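Side-chain contacts in transcription factor tau subunit sfc1 (Schizosaccharomyces pombe, PDB 4BJI), which belongs to the tauA domain of TFIIIC, which binds box A promoter sites of tRNA and similar genes and helps recruit RNA polymerase III: residues 35-38 and 39-43; 133-137 and 138-142. One frame throughout, in Å; residues are numbered along the deposited sequence. Where two conformers were deposited one is given.

Interaction 1 of 2, residues 35-38 and 39-43; sequences KTIQ and EVIEA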
ATOM      1  N   LYS A  35     -24.537  10.424  10.994  1.00 16.92           N
ATOM      2  CA  LYS A  35     -25.010   9.189  10.417  1.00 16.46           C
ATOM      3  C   LYS A  35     -24.362   9.001   9.054  1.00 16.43           C
ATOM      4  O   LYS A  35     -24.038   7.887   8.675  1.00 15.46           O
ATOM      5  CB  LYS A  35     -26.545   9.198  10.292  1.00 21.19           C
ATOM      6  CG  LYS A  35     -27.234   9.360  11.637  1.00 30.62           C
ATOM      7  CD  LYS A  35     -28.760   9.306  11.527  1.00 46.66           C
ATOM      8  CE  LYS A  35     -29.255   7.995  10.913  1.00 59.95           C
ATOM      9  NZ  LYS A  35     -30.745   7.829  11.020  1.00 66.91           N
ATOM     10  N   THR A  36     -24.116  10.101   8.324  1.00 16.77           N
ATOM     11  CA  THR A  36     -23.578   9.984   6.963  1.00 15.88           C
ATOM     12  C   THR A  36     -22.182   9.338   7.039  1.00 15.77           C
ATOM     13  O   THR A  36     -21.829   8.458   6.242  1.00 17.10           O
ATOM     14  CB  THR A  36     -23.483  11.359   6.234  1.00 20.04           C
ATOM     15  OG1 THR A  36     -24.808  11.886   6.069  1.00 21.33           O
ATOM     16  CG2 THR A  36     -22.852  11.218   4.857  1.00 19.92           C
ATOM     17  N   ILE A  37     -21.367   9.765   8.005  1.00 15.06           N
ATOM     18  CA  ILE A  37     -20.023   9.201   8.152  1.00 16.07           C
ATOM     19  C   ILE A  37     -20.072   7.824   8.816  1.00 13.86           C
ATOM     20  O   ILE A  37     -19.278   6.941   8.477  1.00 13.81           O
ATOM     21  CB  ILE A  37     -19.125  10.182   8.931  1.00 17.60           C
ATOM     22  CG1 ILE A  37     -18.973  11.466   8.124  1.00 18.29           C
ATOM     23  CG2 ILE A  37     -17.725   9.613   9.223  1.00 17.11           C
ATOM     24  CD1 ILE A  37     -18.464  11.275   6.672  1.00 26.59           C
ATOM     25  N   GLN A  38     -20.994   7.607   9.744  1.00 13.77           N
ATOM     26  CA  GLN A  38     -21.174   6.291  10.365  1.00 13.61           C
ATOM     27  C   GLN A  38     -21.399   5.214   9.300  1.00 15.07           C
ATOM     28  O   GLN A  38     -20.878   4.108   9.416  1.00 13.55           O
ATOM     29  CB  GLN A  38     -22.331   6.296  11.369  1.00 15.01           C
ATOM     30  CG  GLN A  38     -22.322   5.059  12.233  1.00 22.80           C
ATOM     31  CD  GLN A  38     -21.076   4.981  13.123  1.00 26.74           C
ATOM     32  OE1 GLN A  38     -20.664   5.981  13.728  1.00 29.46           O
ATOM     33  NE2 GLN A  38     -20.480   3.793  13.209  1.00 29.68           N
ATOM     34  N   GLU A  39     -22.163   5.511   8.252  1.00 12.82           N
ATOM     35  CA  GLU A  39     -22.375   4.545   7.174  0.56 14.73           C
ATOM     36  C   GLU A  39     -21.036   4.123   6.569  1.00 12.16           C
ATOM     37  O   GLU A  39     -20.832   2.962   6.275  1.00 13.46           O
ATOM     38  CB  GLU A  39     -23.293   5.126   6.080  0.56 17.94           C
ATOM     39  CG  GLU A  39     -23.704   4.116   5.008  0.56 22.94           C
ATOM     40  CD  GLU A  39     -24.485   4.758   3.860  0.56 37.05           C
ATOM     41  OE1 GLU A  39     -24.926   5.917   4.005  0.56 42.48           O
ATOM     42  OE2 GLU A  39     -24.652   4.103   2.811  0.56 35.60           O
ATOM     43  N   VAL A  40     -20.128   5.076   6.394  1.00 12.15           N
ATOM     44  CA  VAL A  40     -18.818   4.756   5.820  1.00 11.42           C
ATOM     45  C   VAL A  40     -17.989   3.947   6.791  1.00 11.62           C
ATOM     46  O   VAL A  40     -17.343   2.962   6.383  1.00 10.64           O
ATOM     47  CB  VAL A  40     -18.064   6.042   5.404  1.00 11.78           C
ATOM     48  CG1 VAL A  40     -16.767   5.700   4.698  1.00 11.80           C
ATOM     49  CG2 VAL A  40     -18.967   6.916   4.510  1.00 15.91           C
ATOM     50  N   ILE A  41     -18.041   4.302   8.076  1.00 10.60           N
ATOM     51  CA  ILE A  41     -17.353   3.547   9.116  1.00 12.73           C
ATOM     52  C   ILE A  41     -17.836   2.101   9.134  1.00 12.80           C
ATOM     53  O   ILE A  41     -17.014   1.165   9.183  1.00 12.47           O
ATOM     54  CB  ILE A  41     -17.558   4.215  10.484  1.00 13.29           C
ATOM     55  CG1 ILE A  41     -16.864   5.578  10.533  1.00 13.83           C
ATOM     56  CG2 ILE A  41     -17.091   3.274  11.609  1.00 15.70           C
ATOM     57  CD1 ILE A  41     -17.232   6.395  11.772  1.00 14.77           C
ATOM     58  N   GLU A  42     -19.139   1.867   9.032  1.00 11.72           N
ATOM     59  CA  GLU A  42     -19.657   0.515   9.009  1.00 11.35           C
ATOM     60  C   GLU A  42     -19.204  -0.292   7.796  1.00 12.70           C
ATOM     61  O   GLU A  42     -18.953  -1.504   7.928  1.00 15.38           O
ATOM     62  CB  GLU A  42     -21.178   0.524   9.127  1.00 15.29           C
ATOM     63  CG  GLU A  42     -21.662   1.064  10.479  1.00 19.62           C
ATOM     64  CD  GLU A  42     -21.026   0.356  11.644  1.00 28.70           C
ATOM     65  OE1 GLU A  42     -21.066  -0.884  11.678  1.00 30.01           O
ATOM     66  OE2 GLU A  42     -20.445   1.035  12.504  1.00 31.10           O
ATOM     67  N   ALA A  43     -19.049   0.354   6.647  1.00 11.88           N
ATOM     68  CA  ALA A  43     -18.534  -0.308   5.460  1.00 12.01           C
ATOM     69  C   ALA A  43     -17.044  -0.631   5.592  1.00 13.65           C
ATOM     70  O   ALA A  43     -16.560  -1.631   5.038  1.00 12.81           O
ATOM     71  CB  ALA A  43     -18.774   0.557   4.253  1.00 11.73           C
TER
HETATM   72  O   HOH W   1     -23.047   8.101   3.878  1.00 32.87           O
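Gln38 and Glu42, one turn apart on the helix that begins at residue 35, are joined through their side chains: Gln38 NE2 donates to Glu42 OE2 over 2.8 Å. The acceptor lies in the plane of the Gln38 amide, and OE2 receives the N-H on its anti lone pair, away from the other carboxylate oxygen. Amide and carboxylate are nearly coplanar, although the bond itself is bent, with an N-H...O angle of 137°. The Gln38 chain leaves with CG opposite the backbone N (chi1 -167°) and then bends at chi2, which carries the amide forward along the helix. On the way NE2 passes Ile41 CG2 at 3.8 Å, so an aliphatic branch lies beside the amide. With an alanine here the amide is lost, and the Glu42 carboxylate would probably be freer to turn, with Ile41 CG2 losing the group beside it. A second partner, Lys45, forms a salt bridge to the same OE2.

Beneath these side chains the backbone supplies the i to i+4 bonds of an alpha-helix, Glu39 N to Lys35 O, Ile41 N to Ile37 O and Glu42 N to Gln38 O, the last at 2.9 Å. Ile41 also meets Ile37, CD1 to CG2 at 4.1 Å, an apolar contact one turn along. In one of its two conformers Glu39 reaches back through a water, which donates to Glu39 OE1 at 2.9 Å and to Thr36 O at 2.7 Å; Glu39 OE2 is hydrogen-bonded to Tyr67 OH.

This is the first part of helix 35-50, in the helix-turn-helix family region of the DNA-binding domain. Ser34 OG bonds to Ile37 N near its start, while Ile37, Val40 and Ile41 pack on Ala74 of helix 71-74, Ile37 also touching Phe73.

Interaction 2 of 2, residues 133-137 and 138-142; sequences LFPTN and RVYQV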
ATOM      1  N   LEU A 133      -2.689   0.212 -19.411  1.00 16.52           N
ATOM      2  CA  LEU A 133      -2.084   1.503 -19.753  1.00 16.12           C
ATOM      3  C   LEU A 133      -2.608   2.669 -18.903  1.00 17.40           C
ATOM      4  O   LEU A 133      -3.711   2.625 -18.375  1.00 19.23           O
ATOM      5  CB  LEU A 133      -2.335   1.817 -21.226  1.00 17.22           C
ATOM      6  CG  LEU A 133      -1.834   0.772 -22.224  1.00 15.30           C
ATOM      7  CD1 LEU A 133      -2.235   1.218 -23.653  1.00 16.92           C
ATOM      8  CD2 LEU A 133      -0.335   0.533 -22.109  1.00 17.56           C
ATOM      9  N   PHE A 134      -1.790   3.712 -18.800  1.00 18.08           N
ATOM     10  CA  PHE A 134      -2.189   4.956 -18.162  1.00 19.29           C
ATOM     11  C   PHE A 134      -2.685   4.799 -16.729  1.00 22.90           C
ATOM     12  O   PHE A 134      -3.719   5.348 -16.340  1.00 23.33           O
ATOM     13  CB  PHE A 134      -3.284   5.647 -19.009  1.00 21.42           C
ATOM     14  CG  PHE A 134      -2.941   5.749 -20.472  1.00 26.39           C
ATOM     15  CD1 PHE A 134      -1.802   6.414 -20.885  1.00 23.90           C
ATOM     16  CD2 PHE A 134      -3.766   5.187 -21.439  1.00 32.12           C
ATOM     17  CE1 PHE A 134      -1.475   6.518 -22.219  1.00 30.59           C
ATOM     18  CE2 PHE A 134      -3.443   5.293 -22.793  1.00 26.99           C
ATOM     19  CZ  PHE A 134      -2.296   5.954 -23.173  1.00 27.44           C
ATOM     20  N   PRO A 135      -1.942   4.042 -15.919  1.00 20.00           N
ATOM     21  CA  PRO A 135      -2.330   3.983 -14.519  1.00 20.15           C
ATOM     22  C   PRO A 135      -2.154   5.343 -13.851  1.00 22.03           C
ATOM     23  O   PRO A 135      -1.189   6.039 -14.133  1.00 24.46           O
ATOM     24  CB  PRO A 135      -1.373   2.932 -13.940  1.00 18.23           C
ATOM     25  CG  PRO A 135      -0.167   3.013 -14.775  1.00 17.23           C
ATOM     26  CD  PRO A 135      -0.709   3.295 -16.186  1.00 17.60           C
ATOM     27  N   THR A 136      -3.083   5.705 -12.985  1.00 19.40           N
ATOM     28  CA  THR A 136      -2.989   6.948 -12.241  1.00 21.30           C
ATOM     29  C   THR A 136      -2.473   6.733 -10.811  1.00 21.88           C
ATOM     30  O   THR A 136      -2.039   7.670 -10.154  1.00 23.38           O
ATOM     31  CB  THR A 136      -4.360   7.623 -12.132  1.00 26.71           C
ATOM     32  OG1 THR A 136      -5.241   6.804 -11.345  1.00 30.92           O
ATOM     33  CG2 THR A 136      -4.969   7.854 -13.517  1.00 32.55           C
ATOM     34  N   ASN A 137      -2.477   5.494 -10.338  1.00 17.95           N
ATOM     35  CA  ASN A 137      -2.021   5.196  -8.995  1.00 17.29           C
ATOM     36  C   ASN A 137      -0.509   5.222  -8.915  1.00 15.07           C
ATOM     37  O   ASN A 137       0.172   4.779  -9.849  1.00 17.47           O
ATOM     38  CB  ASN A 137      -2.511   3.797  -8.643  1.00 20.14           C
ATOM     39  CG  ASN A 137      -2.308   3.461  -7.212  1.00 19.07           C
ATOM     40  OD1 ASN A 137      -2.408   4.339  -6.327  1.00 18.43           O
ATOM     41  ND2 ASN A 137      -1.998   2.192  -6.953  1.00 15.46           N
ATOM     42  N   ARG A 138       0.022   5.724  -7.798  1.00 16.08           N
ATOM     43  CA  ARG A 138       1.474   5.722  -7.642  1.00 16.73           C
ATOM     44  C   ARG A 138       1.938   4.997  -6.394  1.00 14.17           C
ATOM     45  O   ARG A 138       3.125   4.960  -6.130  1.00 14.70           O
ATOM     46  CB  ARG A 138       2.036   7.142  -7.644  1.00 21.28           C
ATOM     47  CG  ARG A 138       1.858   7.864  -9.004  1.00 22.68           C
ATOM     48  CD  ARG A 138       2.805   7.300 -10.097  1.00 24.37           C
ATOM     49  NE  ARG A 138       2.651   8.015 -11.371  1.00 27.56           N
ATOM     50  CZ  ARG A 138       1.797   7.663 -12.328  1.00 33.80           C
ATOM     51  NH1 ARG A 138       1.016   6.598 -12.170  1.00 30.27           N
ATOM     52  NH2 ARG A 138       1.714   8.382 -13.440  1.00 36.57           N
ATOM     53  N   VAL A 139       1.012   4.440  -5.619  1.00 11.92           N
ATOM     54  CA  VAL A 139       1.381   3.654  -4.437  1.00 11.19           C
ATOM     55  C   VAL A 139       0.690   2.297  -4.545  1.00 10.77           C
ATOM     56  O   VAL A 139      -0.526   2.235  -4.624  1.00 13.42           O
ATOM     57  CB  VAL A 139       0.982   4.309  -3.099  1.00 12.71           C
ATOM     58  CG1 VAL A 139       1.457   3.467  -1.935  1.00 11.15           C
ATOM     59  CG2 VAL A 139       1.540   5.714  -2.999  1.00 21.40           C
ATOM     60  N   TYR A 140       1.481   1.226  -4.616  1.00  7.47           N
ATOM     61  CA  TYR A 140       0.962  -0.134  -4.791  1.00  7.43           C
ATOM     62  C   TYR A 140       1.324  -0.971  -3.592  1.00  7.50           C
ATOM     63  O   TYR A 140       2.484  -1.000  -3.174  1.00  8.90           O
ATOM     64  CB  TYR A 140       1.537  -0.778  -6.049  1.00  7.90           C
ATOM     65  CG  TYR A 140       1.066  -0.108  -7.313  1.00  8.11           C
ATOM     66  CD1 TYR A 140       1.767   0.952  -7.853  1.00  9.40           C
ATOM     67  CD2 TYR A 140      -0.077  -0.527  -7.940  1.00  8.70           C
ATOM     68  CE1 TYR A 140       1.334   1.574  -9.006  1.00 11.34           C
ATOM     69  CE2 TYR A 140      -0.512   0.090  -9.096  1.00 10.78           C
ATOM     70  CZ  TYR A 140       0.203   1.122  -9.616  1.00 12.47           C
ATOM     71  OH  TYR A 140      -0.267   1.740 -10.795  1.00 16.19           O
ATOM     72  N   GLN A 141       0.355  -1.715  -3.095  1.00  5.68           N
ATOM     73  CA  GLN A 141       0.620  -2.684  -2.047  1.00  6.34           C
ATOM     74  C   GLN A 141       0.978  -4.050  -2.630  1.00  5.75           C
ATOM     75  O   GLN A 141       0.453  -4.447  -3.670  1.00  6.37           O
ATOM     76  CB  GLN A 141      -0.556  -2.825  -1.114  1.00  7.50           C
ATOM     77  CG  GLN A 141      -0.710  -1.597  -0.208  1.00  9.04           C
ATOM     78  CD  GLN A 141      -1.850  -1.796   0.755  1.00  7.25           C
ATOM     79  OE1 GLN A 141      -2.993  -1.431   0.437  1.00  9.76           O
ATOM     80  NE2 GLN A 141      -1.595  -2.384   1.894  1.00  7.10           N
ATOM     81  N   VAL A 142       1.861  -4.773  -1.950  1.00  4.68           N
ATOM     82  CA  VAL A 142       2.342  -6.051  -2.469  1.00  5.37           C
ATOM     83  C   VAL A 142       1.231  -7.036  -2.829  1.00  6.07           C
ATOM     84  O   VAL A 142       1.282  -7.676  -3.884  1.00  6.37           O
ATOM     85  CB  VAL A 142       3.312  -6.665  -1.462  1.00  5.86           C
ATOM     86  CG1 VAL A 142       3.584  -8.157  -1.777  1.00  7.75           C
ATOM     87  CG2 VAL A 142       4.608  -5.829  -1.410  1.00  6.95           C
TER
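Asn137 and Arg138 join an irregular run to a strand: the backbone is extended at Asn137, turns at Arg138, where psi falls close to zero, and is extended again from Val139. The Asn137 side chain spans this bend. Its ND2 donates to Val139 O at 2.8 Å, the donor standing well above the carbonyl plane, while Val139 N makes a weak 3.5 Å bond back to Asn137 OD1. Both ends of the amide thus engage the backbone of one residue, which would restrict its rotation. Swinging CG beside its own carbonyl carbon also brings the nitrogen end of the amide over one face of the Tyr140 ring: ND2 is 3.3 Å above the plane, offset toward the rim, with the amide steeply inclined to the ring at 64°. The two side chains run past each other in opposite senses, and the hydroxyl end of the tyrosine reaches Pro135, whose CB lies 3.5 Å from Tyr140 OH.

Arg138 folds back over the preceding residues by a bend at chi2. Its NH1 donates twice, to Pro135 O at 3.0 Å and to Asn137 O at 3.1 Å. Both oxygens sit near the guanidinium plane at its edge, yet NH1 stands above each carbonyl plane, away from the lone-pair directions. The Pro135 bond is nearly straight (168°). A weak bond from NE to Leu114 O gives the guanidinium a further backbone carbonyl.

Pro135 also packs on Leu186 and Leu189, and Tyr140 on Met182, all of helix 172-189; the tyrosine ring meets Phe128 edge-to-face. Backbone bonds of Tyr140 with Leu110 and of Arg138 with Phe112 pair this segment with strand 109-111 and the residue just after it. The bend is thus a weakly closed Asx turn at the entry to strand 139-141 of the two-stranded antiparallel sheet with 109-111.

Overall arrangement
Interaction 1 comes first along the chain, in the opening turns of helix 35-50; interaction 2 follows much later, where a loop enters strand 139-141. Their centres are 27 Å apart and their nearest atoms about 14 Å, so the two do not touch. Interaction 1 lies on a helix packed against helix 71-74, farther from the centre of the chain than interaction 2, which belongs to the two-stranded sheet beside helix 172-189. A link between the two regions runs through Gln141, which bonds to Arg51, Val53 and Thr55, just beyond helix 35-50. The two local contacts thus sit in different parts of the DNA-binding domain.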